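Local atomic coordinates of cyclin homolog (Herpesvirus saimiri, PDB entry 2F2C), a protein that belongs to the D-type cyclin subfamily, modulates the host cell cycle and may contribute to transformation and rapid T-cell proliferation in latent infection. Residues S106-V111 and W145-V150; P195-A200 and S226-S231. One frame throughout, in Å; residues are numbered along the deposited sequence.

Contact 1 (S106-V111 and W145-V150); sequences SKIRTV and WDTEAV
R109 reaches across to E148 and grips one carboxylate oxygen side-on with two nitrogens: NE lies 3.2 Å and NH2 3.0 Å from E148 OE1. Both nitrogens converge on OE1 from one face of the carboxylate, NE 37° and NH2 64° out of its plane. The two side chains meet at about a right angle; R109 bends at chi2 (-72°), bringing its guanidinium round to the loop. Its NH1 turns to a second acid, D154, which leaves the arginine between two carboxylates and probably steadies the charge of this buried group. E148 OE1 also takes a weak bond from its neighbour A149 N.

The bridge fastens the C-terminal end of helix 94-109, in the cyclin box, to the loop that follows helix 129-142. Beside it I108 lays its two methyl ends against polar oxygens: CG2, set anti to the backbone N, lies 3.2 Å from E148 OE2 where the two side chains run alongside in opposite directions, while CD1 extends to T147, 3.3 Å from its OG1. L75 of helix 72-83 also touches E148, and L140 touches T147.

Toward A149 the contact thins: R109 NH2 and A149 O are 3.6 Å apart and obliquely placed, a proximity without the directed bonds of the bridge. On the I108–T147 flank, apolar side chains of the partner protein chain cover both residues; next to them K107 pairs with E136 and bonds to the backbone of that other chain, consistent with the lysine–glutamate pair by which cyclins meet their kinases.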
loop_
_atom_site.group_PDB
_atom_site.type_symbol
_atom_site.label_atom_id
_atom_site.label_comp_id
_atom_site.label_asym_id
_atom_site.label_seq_id
_atom_site.Cartn_x
_atom_site.Cartn_y
_atom_site.Cartn_z
ATOM N N SER A 106 7.059 10.542 3.755
ATOM C CA SER A 106 6.454 11.205 2.623
ATOM C C SER A 106 6.658 10.369 1.362
ATOM O O SER A 106 5.775 10.275 0.513
ATOM C CB SER A 106 7.047 12.592 2.442
ATOM O OG SER A 106 8.285 12.516 1.768
ATOM N N LYS A 107 7.821 9.740 1.265
ATOM C CA LYS A 107 8.114 8.871 0.155
ATOM C C LYS A 107 7.173 7.680 0.091
ATOM O O LYS A 107 7.003 7.090 -0.973
ATOM C CB LYS A 107 9.562 8.394 0.212
ATOM C CG LYS A 107 10.553 9.340 -0.441
ATOM C CD LYS A 107 11.916 8.680 -0.533
ATOM C CE LYS A 107 12.994 9.653 -0.915
ATOM N NZ LYS A 107 14.290 8.947 -0.915
ATOM N N ILE A 108 6.554 7.312 1.206
ATOM C CA ILE A 108 5.691 6.110 1.199
ATOM C C ILE A 108 4.196 6.441 1.170
ATOM O O ILE A 108 3.456 5.781 0.449
ATOM C CB ILE A 108 6.006 5.155 2.396
ATOM C CG1 ILE A 108 7.440 4.649 2.306
ATOM C CG2 ILE A 108 5.011 3.986 2.447
ATOM C CD1 ILE A 108 7.924 4.004 3.585
ATOM N N ARG A 109 3.759 7.439 1.948
ATOM C CA ARG A 109 2.331 7.683 2.105
ATOM C C ARG A 109 1.786 8.904 1.362
ATOM O O ARG A 109 0.684 9.365 1.657
ATOM C CB ARG A 109 1.965 7.777 3.588
ATOM C CG ARG A 109 1.903 6.431 4.341
ATOM C CD ARG A 109 0.697 5.539 3.998
ATOM N NE ARG A 109 0.671 4.373 4.878
ATOM C CZ ARG A 109 -0.318 4.073 5.723
ATOM N NH1 ARG A 109 -1.385 4.838 5.806
ATOM N NH2 ARG A 109 -0.248 2.997 6.491
ATOM N N THR A 110 2.537 9.422 0.397
ATOM C CA THR A 110 2.137 10.644 -0.304
ATOM C C THR A 110 2.624 10.676 -1.763
ATOM O O THR A 110 3.606 10.025 -2.130
ATOM C CB THR A 110 2.593 11.902 0.502
ATOM O OG1 THR A 110 1.546 12.886 0.532
ATOM C CG2 THR A 110 3.766 12.611 -0.172
ATOM N N VAL A 111 1.925 11.429 -2.595
ATOM C CA VAL A 111 2.086 11.279 -4.037
ATOM C C VAL A 111 3.270 12.108 -4.527
ATOM O O VAL A 111 3.969 11.724 -5.454
ATOM C CB VAL A 111 0.757 11.585 -4.800
ATOM C CG1 VAL A 111 0.240 12.959 -4.451
ATOM C CG2 VAL A 111 0.942 11.477 -6.279
ATOM N N TRP A 145 14.415 -2.266 6.721
ATOM C CA TRP A 145 13.465 -1.796 5.696
ATOM C C TRP A 145 11.977 -2.077 5.998
ATOM O O TRP A 145 11.114 -1.878 5.134
ATOM C CB TRP A 145 13.860 -2.305 4.302
ATOM C CG TRP A 145 15.153 -1.742 3.769
ATOM C CD1 TRP A 145 16.412 -1.953 4.264
ATOM C CD2 TRP A 145 15.317 -0.906 2.615
ATOM N NE1 TRP A 145 17.344 -1.293 3.498
ATOM C CE2 TRP A 145 16.702 -0.641 2.479
ATOM C CE3 TRP A 145 14.433 -0.348 1.678
ATOM C CZ2 TRP A 145 17.222 0.154 1.451
ATOM C CZ3 TRP A 145 14.951 0.442 0.654
ATOM C CH2 TRP A 145 16.336 0.683 0.551
ATOM N N ASP A 146 11.681 -2.512 7.222
ATOM C CA ASP A 146 10.301 -2.720 7.668
ATOM C C ASP A 146 9.734 -1.372 8.149
ATOM O O ASP A 146 9.652 -1.114 9.357
ATOM C CB ASP A 146 10.278 -3.812 8.758
ATOM C CG ASP A 146 8.865 -4.173 9.269
ATOM O OD1 ASP A 146 7.821 -3.601 8.876
ATOM O OD2 ASP A 146 8.720 -5.069 10.119
ATOM N N THR A 147 9.332 -0.535 7.187
ATOM C CA THR A 147 8.999 0.876 7.437
ATOM C C THR A 147 7.525 1.173 7.684
ATOM O O THR A 147 7.184 2.053 8.470
ATOM C CB THR A 147 9.454 1.730 6.266
ATOM O OG1 THR A 147 8.879 1.204 5.065
ATOM C CG2 THR A 147 10.942 1.585 6.046
ATOM N N GLU A 148 6.659 0.476 6.963
ATOM C CA GLU A 148 5.205 0.563 7.118
ATOM C C GLU A 148 4.735 0.148 8.538
ATOM O O GLU A 148 5.526 -0.409 9.327
ATOM C CB GLU A 148 4.564 -0.311 6.033
ATOM C CG GLU A 148 3.173 0.084 5.587
ATOM C CD GLU A 148 3.025 1.577 5.290
ATOM O OE1 GLU A 148 2.718 2.369 6.237
ATOM O OE2 GLU A 148 3.182 1.947 4.097
ATOM N N ALA A 149 3.467 0.437 8.855
ATOM C CA ALA A 149 2.860 0.181 10.187
ATOM C C ALA A 149 1.375 0.527 10.226
ATOM O O ALA A 149 0.906 1.348 9.455
ATOM C CB ALA A 149 3.582 0.968 11.282
ATOM N N VAL A 150 0.622 -0.077 11.132
ATOM C CA VAL A 150 -0.745 0.383 11.306
ATOM C C VAL A 150 -0.733 1.792 11.949
ATOM O O VAL A 150 -0.159 1.983 13.017
ATOM C CB VAL A 150 -1.587 -0.588 12.134
ATOM C CG1 VAL A 150 -2.909 0.064 12.499
ATOM C CG2 VAL A 150 -1.842 -1.848 11.362
#

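Contact 2 (P195-A200 and S226-S231); sequences PGLICA and SILNFS
L197 and F230 meet in a CH-pi contact: L197 CD1 sits over the centre of the F230 ring, 3.6 Å from its centroid and 12° off the normal. CG and CD2 of the same leucine reach toward the CD2–CE2 side of the ring, L197 CD2 lying 3.7 Å from F230 CD2. F230 is itself exposed, and L197 is buried.

L228, on the last turn of helix 218-228, supplies the other half. Its CD1 lies 3.5 Å from A200 CB and 4.0 Å from G196 O, and stays in loose apolar contact with L197 CD2. The backbones come closest at G196 and L228, where G196, with no side chain, lets L228 come close to the backbone, next to A200 CB. Helix 195-208 thus packs on the end of helix 218-228 and on the connection to helix 232-247, in the C-terminal, second cyclin repeat: helix 218-228 ends at L228, N229 turns out with positive phi, F230 crosses to L197, and S231 N-caps helix 232-247, its OG accepting from T234 N.

A chi1 of -78°, with CG anti to the carbonyl carbon, sets the F230 ring against L197. S225 OG holds the F230 carbonyl, while G196 N is bonded to E31 of helix 21-31, and I227 and C199 both lean on L159 of helix 156-162.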
loop_
_atom_site.group_PDB
_atom_site.type_symbol
_atom_site.label_atom_id
_atom_site.label_comp_id
_atom_site.label_asym_id
_atom_site.label_seq_id
_atom_site.Cartn_x
_atom_site.Cartn_y
_atom_site.Cartn_z
ATOM N N PRO A 195 -2.996 2.092 18.115
ATOM C CA PRO A 195 -3.489 2.973 17.061
ATOM C C PRO A 195 -5.013 3.030 17.014
ATOM O O PRO A 195 -5.582 4.112 16.866
ATOM C CB PRO A 195 -2.913 2.377 15.780
ATOM C CG PRO A 195 -1.915 1.363 16.205
ATOM C CD PRO A 195 -1.913 1.206 17.663
ATOM N N GLY A 196 -5.668 1.888 17.165
ATOM C CA GLY A 196 -7.122 1.842 17.103
ATOM C C GLY A 196 -7.739 2.676 18.203
ATOM O O GLY A 196 -8.744 3.333 17.985
ATOM N N LEU A 197 -7.145 2.653 19.394
ATOM C CA LEU A 197 -7.646 3.480 20.486
ATOM C C LEU A 197 -7.441 4.977 20.229
ATOM O O LEU A 197 -8.396 5.759 20.345
ATOM C CB LEU A 197 -7.050 3.061 21.831
ATOM C CG LEU A 197 -7.725 1.850 22.479
ATOM C CD1 LEU A 197 -6.963 1.410 23.724
ATOM C CD2 LEU A 197 -9.208 2.121 22.778
ATOM N N ILE A 198 -6.214 5.376 19.880
ATOM C CA ILE A 198 -5.965 6.763 19.478
ATOM C C ILE A 198 -7.058 7.238 18.509
ATOM O O ILE A 198 -7.671 8.291 18.718
ATOM C CB ILE A 198 -4.598 6.903 18.810
ATOM C CG1 ILE A 198 -3.474 6.426 19.729
ATOM C CG2 ILE A 198 -4.374 8.345 18.350
ATOM C CD1 ILE A 198 -2.179 6.148 18.959
ATOM N N CYS A 199 -7.312 6.435 17.471
ATOM C CA CYS A 199 -8.317 6.745 16.460
ATOM C C CYS A 199 -9.716 6.867 17.018
ATOM O O CYS A 199 -10.352 7.872 16.806
ATOM C CB CYS A 199 -8.345 5.697 15.367
ATOM S SG CYS A 199 -9.494 6.215 14.069
ATOM N N ALA A 200 -10.206 5.825 17.682
ATOM C CA ALA A 200 -11.459 5.891 18.437
ATOM C C ALA A 200 -11.616 7.225 19.171
ATOM O O ALA A 200 -12.650 7.885 19.065
ATOM C CB ALA A 200 -11.542 4.719 19.461
ATOM N N SER A 226 -17.166 -2.546 21.900
ATOM C CA SER A 226 -17.376 -3.853 21.293
ATOM C C SER A 226 -16.590 -4.043 20.002
ATOM O O SER A 226 -16.048 -5.109 19.771
ATOM C CB SER A 226 -18.866 -4.101 21.048
ATOM O OG SER A 226 -19.641 -3.430 22.022
ATOM N N ILE A 227 -16.542 -3.029 19.147
ATOM C CA ILE A 227 -15.754 -3.104 17.909
ATOM C C ILE A 227 -14.277 -3.369 18.208
ATOM O O ILE A 227 -13.700 -4.312 17.695
ATOM C CB ILE A 227 -15.894 -1.809 17.090
ATOM C CG1 ILE A 227 -17.351 -1.572 16.681
ATOM C CG2 ILE A 227 -14.980 -1.842 15.884
ATOM C CD1 ILE A 227 -17.953 -2.714 15.918
ATOM N N LEU A 228 -13.688 -2.537 19.062
ATOM C CA LEU A 228 -12.264 -2.602 19.338
ATOM C C LEU A 228 -11.909 -3.729 20.298
ATOM O O LEU A 228 -10.821 -4.306 20.183
ATOM C CB LEU A 228 -11.748 -1.250 19.840
ATOM C CG LEU A 228 -11.926 -0.132 18.806
ATOM C CD1 LEU A 228 -11.801 1.209 19.426
ATOM C CD2 LEU A 228 -10.931 -0.277 17.685
ATOM N N ASN A 229 -12.840 -4.063 21.201
ATOM C CA ASN A 229 -12.664 -5.079 22.231
ATOM C C ASN A 229 -11.836 -4.543 23.394
ATOM O O ASN A 229 -11.003 -5.248 23.960
ATOM C CB ASN A 229 -12.105 -6.402 21.678
ATOM C CG ASN A 229 -12.396 -7.616 22.599
ATOM O OD1 ASN A 229 -13.130 -7.511 23.581
ATOM N ND2 ASN A 229 -11.798 -8.758 22.285
ATOM N N PHE A 230 -12.080 -3.298 23.781
ATOM C CA PHE A 230 -11.531 -2.791 25.032
ATOM C C PHE A 230 -12.684 -2.521 25.987
ATOM O O PHE A 230 -13.826 -2.643 25.576
ATOM C CB PHE A 230 -10.730 -1.528 24.772
ATOM C CG PHE A 230 -9.383 -1.788 24.203
ATOM C CD1 PHE A 230 -8.353 -2.303 25.022
ATOM C CD2 PHE A 230 -9.131 -1.536 22.855
ATOM C CE1 PHE A 230 -7.078 -2.539 24.495
ATOM C CE2 PHE A 230 -7.877 -1.782 22.291
ATOM C CZ PHE A 230 -6.846 -2.270 23.092
ATOM N N SER A 231 -12.419 -2.167 27.246
ATOM C CA SER A 231 -13.535 -1.834 28.142
ATOM C C SER A 231 -14.057 -0.420 27.915
ATOM O O SER A 231 -13.283 0.475 27.600
ATOM C CB SER A 231 -13.148 -1.984 29.608
ATOM O OG SER A 231 -12.807 -0.727 30.156
#

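How the contacts relate
Following the chain, contact 1 comes first: S106-V111, at the end of helix 94-109, is rejoined by W145-V150 after a loop containing helices 116-119 and 129-142. The chain then runs through helices 156-162 and 170-184 before contact 2 opens at the start of helix 195-208, closing with S226-S231, which spans the end of helix 218-228. The two are therefore in series, neither nested nor crossed; contact 1 belongs to the N-terminal cyclin region and contact 2 to the C-terminal one. Although their centres lie 23 Å apart, they touch: V150 O packs on P195 CG at 3.7 Å, so the tail of the contact 1 loop borders the helix that begins contact 2.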